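Local coordinates for protein fatty acid synthase 1, isoform A (Drosophila melanogaster, PDB 6FN6) that probably builds long-chain saturated fatty acids from acetyl-CoA and malonyl-CoA with NADPH, here as its dehydratase, enoylreductase and ketoreductase region, at residues I30-A34 with T35-T39; V200-P203 with A204-F207. All blocks are in the same frame, centred on the assembly; numbering follows the deposited sequence.

Interaction 1: I30-A34 with T35-T39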
loop_
_atom_site.group_PDB
_atom_site.type_symbol
_atom_site.label_atom_id
_atom_site.label_comp_id
_atom_site.label_asym_id
_atom_site.label_seq_id
_atom_site.Cartn_x
_atom_site.Cartn_y
_atom_site.Cartn_z
ATOM N N ILE A 30 -16.406 30.396 -7.060
ATOM C CA ILE A 30 -16.125 30.326 -5.630
ATOM C C ILE A 30 -15.840 28.878 -5.245
ATOM O O ILE A 30 -16.660 27.991 -5.486
ATOM C CB ILE A 30 -17.292 30.896 -4.797
ATOM C CG1 ILE A 30 -17.546 32.361 -5.166
ATOM C CG2 ILE A 30 -17.001 30.762 -3.300
ATOM C CD1 ILE A 30 -18.820 32.941 -4.574
ATOM N N LEU A 31 -14.684 28.648 -4.631
ATOM C CA LEU A 31 -14.314 27.317 -4.162
ATOM C C LEU A 31 -14.191 27.299 -2.651
ATOM O O LEU A 31 -13.543 28.169 -2.066
ATOM C CB LEU A 31 -12.992 26.870 -4.781
ATOM C CG LEU A 31 -13.080 26.103 -6.097
ATOM C CD1 LEU A 31 -13.584 27.022 -7.193
ATOM C CD2 LEU A 31 -11.728 25.514 -6.451
ATOM N N PHE A 32 -14.805 26.307 -2.013
ATOM C CA PHE A 32 -14.629 26.154 -0.580
ATOM C C PHE A 32 -13.171 25.800 -0.335
ATOM O O PHE A 32 -12.696 24.775 -0.823
ATOM C CB PHE A 32 -15.546 25.088 0.007
ATOM C CG PHE A 32 -15.666 25.171 1.501
ATOM C CD1 PHE A 32 -16.420 26.175 2.087
ATOM C CD2 PHE A 32 -15.008 24.268 2.320
ATOM C CE1 PHE A 32 -16.529 26.268 3.460
ATOM C CE2 PHE A 32 -15.113 24.354 3.694
ATOM C CZ PHE A 32 -15.874 25.357 4.266
ATOM N N PRO A 33 -12.454 26.644 0.422
ATOM C CA PRO A 33 -11.009 26.443 0.541
ATOM C C PRO A 33 -10.634 25.157 1.262
ATOM O O PRO A 33 -11.331 24.726 2.177
ATOM C CB PRO A 33 -10.555 27.662 1.343
ATOM C CG PRO A 33 -11.747 28.044 2.143
ATOM C CD PRO A 33 -12.925 27.752 1.272
ATOM N N ALA A 34 -9.527 24.558 0.840
ATOM C CA ALA A 34 -8.982 23.385 1.502
ATOM C C ALA A 34 -8.830 23.666 2.993
ATOM O O ALA A 34 -9.125 22.819 3.836
ATOM C CB ALA A 34 -7.651 23.007 0.884
ATOM N N THR A 35 -8.369 24.872 3.304
ATOM C CA THR A 35 -8.167 25.298 4.682
ATOM C C THR A 35 -9.497 25.486 5.401
ATOM O O THR A 35 -9.560 25.473 6.631
ATOM C CB THR A 35 -7.377 26.610 4.740
ATOM O OG1 THR A 35 -8.129 27.647 4.097
ATOM C CG2 THR A 35 -6.037 26.451 4.043
ATOM N N GLY A 36 -10.562 25.658 4.628
ATOM C CA GLY A 36 -11.898 25.713 5.187
ATOM C C GLY A 36 -12.251 24.383 5.821
ATOM O O GLY A 36 -12.754 24.328 6.942
ATOM N N TYR A 37 -11.986 23.307 5.088
ATOM C CA TYR A 37 -12.226 21.958 5.581
ATOM C C TYR A 37 -11.444 21.685 6.855
ATOM O O TYR A 37 -11.984 21.167 7.828
ATOM C CB TYR A 37 -11.827 20.932 4.530
ATOM C CG TYR A 37 -12.748 20.875 3.343
ATOM C CD1 TYR A 37 -14.046 20.407 3.465
ATOM C CD2 TYR A 37 -12.309 21.276 2.093
ATOM C CE1 TYR A 37 -14.885 20.347 2.370
ATOM C CE2 TYR A 37 -13.129 21.222 0.998
ATOM C CZ TYR A 37 -14.417 20.756 1.135
ATOM O OH TYR A 37 -15.220 20.708 0.022
ATOM N N MET A 38 -10.166 22.044 6.833
ATOM C CA MET A 38 -9.288 21.808 7.965
ATOM C C MET A 38 -9.847 22.493 9.204
ATOM O O MET A 38 -9.844 21.926 10.294
ATOM C CB MET A 38 -7.879 22.312 7.657
ATOM C CG MET A 38 -7.247 21.661 6.438
ATOM S SD MET A 38 -5.699 22.429 5.915
ATOM C CE MET A 38 -4.743 22.346 7.425
ATOM N N THR A 39 -10.352 23.709 9.025
ATOM C CA THR A 39 -10.937 24.464 10.125
ATOM C C THR A 39 -12.184 23.761 10.654
ATOM O O THR A 39 -12.373 23.660 11.863
ATOM C CB THR A 39 -11.289 25.901 9.694
ATOM O OG1 THR A 39 -10.096 26.580 9.286
ATOM C CG2 THR A 39 -11.942 26.676 10.838
#
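P33 sits at the N-cap of the helix, and its carbonyl oxygen takes a weak hydrogen bond from G36 N, 2.7 Å from P33 O. A second weak bond reaches P33 O from Y37 N at 3.3 Å; the regular helical bond, M38 N to A34 O at 3.3 Å, follows. The side chains then lock F32 to Y37. CG of F32 is anti to the backbone N (chi1 -164°), which swings the phenyl back along the first helical turn. There it makes a T-shaped stack: the F32 edge is directed at the face of Y37, with planes at 72° and centroids 5.0 Å apart. CD2 does the touching, standing over the middle of the tyrosine ring, 3.8 Å from Y37 CZ. F32 CE2 also lies against the backbone, 3.6 Å from G36 C, while P33 CD covers part of one phenyl face near its rim. F79 meets both aromatic rings from outside the turn.

One turn on, T35 O accepts from T39 twice, from N and from OG1 (2.9 Å), the two donors coming from opposite faces of the carbonyl plane. T35 OG1 itself is bonded to I171 O on helix 170-183, and its side chain touches D175, the probable proton donor of the dehydratase. P33 closes the HxxxGxxxxP signature of such domains, whose histidine is H24, the probable proton acceptor, bonded through ND1 to L31 O. The F32-Y37 contact and the P33 and A34 carbonyl bonds together probably steady the strand-to-helix turn beside H24 of the N-terminal hotdog fold and D175, which the C-terminal hotdog fold contributes.

Interaction 2: V200-P203 with A204-F207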
loop_
_atom_site.group_PDB
_atom_site.type_symbol
_atom_site.label_atom_id
_atom_site.label_comp_id
_atom_site.label_asym_id
_atom_site.label_seq_id
_atom_site.Cartn_x
_atom_site.Cartn_y
_atom_site.Cartn_z
ATOM N N VAL A 200 0.445 21.071 11.828
ATOM C CA VAL A 200 0.480 21.310 13.265
ATOM C C VAL A 200 -0.109 22.679 13.574
ATOM O O VAL A 200 0.350 23.694 13.052
ATOM C CB VAL A 200 1.911 21.197 13.815
ATOM C CG1 VAL A 200 1.908 21.300 15.332
ATOM C CG2 VAL A 200 2.554 19.898 13.368
ATOM N N ILE A 201 -1.135 22.699 14.421
ATOM C CA ILE A 201 -1.794 23.940 14.801
ATOM C C ILE A 201 -1.622 24.165 16.301
ATOM O O ILE A 201 -2.010 23.327 17.117
ATOM C CB ILE A 201 -3.279 23.928 14.405
ATOM C CG1 ILE A 201 -3.422 23.602 12.913
ATOM C CG2 ILE A 201 -3.923 25.276 14.720
ATOM C CD1 ILE A 201 -4.848 23.395 12.457
ATOM N N ASN A 202 -1.041 25.310 16.648
ATOM C CA ASN A 202 -0.750 25.663 18.034
ATOM C C ASN A 202 -1.401 27.002 18.379
ATOM O O ASN A 202 -0.766 28.050 18.256
ATOM C CB ASN A 202 0.762 25.736 18.252
ATOM C CG ASN A 202 1.139 25.851 19.712
ATOM O OD1 ASN A 202 0.331 26.254 20.550
ATOM N ND2 ASN A 202 2.381 25.506 20.025
ATOM N N PRO A 203 -2.670 26.975 18.818
ATOM C CA PRO A 203 -3.404 28.224 19.058
ATOM C C PRO A 203 -2.794 29.099 20.151
ATOM O O PRO A 203 -2.737 30.319 19.997
ATOM C CB PRO A 203 -4.797 27.742 19.486
ATOM C CG PRO A 203 -4.861 26.300 19.115
ATOM C CD PRO A 203 -3.469 25.791 19.166
ATOM N N ALA A 204 -2.345 28.478 21.238
ATOM C CA ALA A 204 -1.770 29.214 22.357
ATOM C C ALA A 204 -0.570 30.033 21.895
ATOM O O ALA A 204 -0.447 31.216 22.213
ATOM C CB ALA A 204 -1.366 28.260 23.467
ATOM N N LYS A 205 0.307 29.388 21.137
ATOM C CA LYS A 205 1.505 30.029 20.610
ATOM C C LYS A 205 1.144 31.135 19.623
ATOM O O LYS A 205 1.813 32.167 19.553
ATOM C CB LYS A 205 2.392 28.985 19.933
ATOM C CG LYS A 205 3.734 29.495 19.439
ATOM C CD LYS A 205 4.143 28.747 18.180
ATOM C CE LYS A 205 5.647 28.616 18.051
ATOM N NZ LYS A 205 6.017 27.813 16.850
ATOM N N HIS A 206 0.084 30.904 18.858
ATOM C CA HIS A 206 -0.356 31.842 17.835
ATOM C C HIS A 206 -0.755 33.188 18.439
ATOM O O HIS A 206 -0.323 34.240 17.969
ATOM C CB HIS A 206 -1.529 31.250 17.052
ATOM C CG HIS A 206 -1.799 31.937 15.750
ATOM N ND1 HIS A 206 -1.022 31.740 14.629
ATOM C CD2 HIS A 206 -2.765 32.813 15.388
ATOM C CE1 HIS A 206 -1.495 32.466 13.633
ATOM N NE2 HIS A 206 -2.553 33.128 14.067
ATOM N N PHE A 207 -1.575 33.148 19.485
ATOM C CA PHE A 207 -2.144 34.368 20.051
ATOM C C PHE A 207 -1.162 35.119 20.947
ATOM O O PHE A 207 -1.275 36.334 21.104
ATOM C CB PHE A 207 -3.420 34.043 20.831
ATOM C CG PHE A 207 -4.554 33.576 19.963
ATOM C CD1 PHE A 207 -5.149 34.442 19.059
ATOM C CD2 PHE A 207 -5.027 32.276 20.051
ATOM C CE1 PHE A 207 -6.192 34.022 18.255
ATOM C CE2 PHE A 207 -6.071 31.849 19.250
ATOM C CZ PHE A 207 -6.654 32.723 18.351
#
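K205 lies over one face of the N202 carboxamide, its CB 3.4 Å from N202 CG, and K205 N lies on that same side of the plane. This is an asparagine N-cap, placed where a strand of the C-terminal hotdog fold turns into helix 203-210. OD1 of N202 accepts from K205 N at 3.2 Å, with a fairly straight N-H (165°), yet the donor stands well above the amide plane and does not use a lone pair. A chi1 of -170°, with CG opposite the backbone N, folds the amide of N202 back over the helix end. The two side chains run roughly at right angles; N202 ND2 is hydrogen-bonded to E114 OE1, and K205 NZ forms a long, weak ion pair with the same carboxylate.

With an alanine in place of N202, K205 N is likely to lose its capping acceptor and E114 its amide partner. The backbone of N202 takes part as well: its O accepts from H206 N (3.0 Å). H206 turns its ring outward from this turn into an aromatic group, edge-to-face with W166 and F173 and also meeting W170, while its ND1 is bonded to G238 N.

P203 is the first helical residue, a position where proline's missing N-H costs no helical bond, and it packs on P57 and W42. Its O accepts from F207 N at 3.1 Å, and P203 CB rests 4.3 Å from F207 CE2.

From the N terminus, strand 29-31 turns into helix 34-48 at interaction 1; much later, strand 191-201 turns into helix 203-210 at interaction 2. Each is a local strand-to-helix turn with no residues between its segments, so the two follow in series, neither nested nor crossed. Their centres lie 19 Å apart, and their nearest atoms, about 5 Å apart, do not touch. The first belongs to the N-terminal hotdog fold, the second to the C-terminal one. Helix 34-48 joins them: M38 touches I196 and A199 on strand 191-201, and W42 of that helix packs on I201 and P203. Strand 191-201 also pairs with strand 58-65, bringing both halves of the dehydratase together.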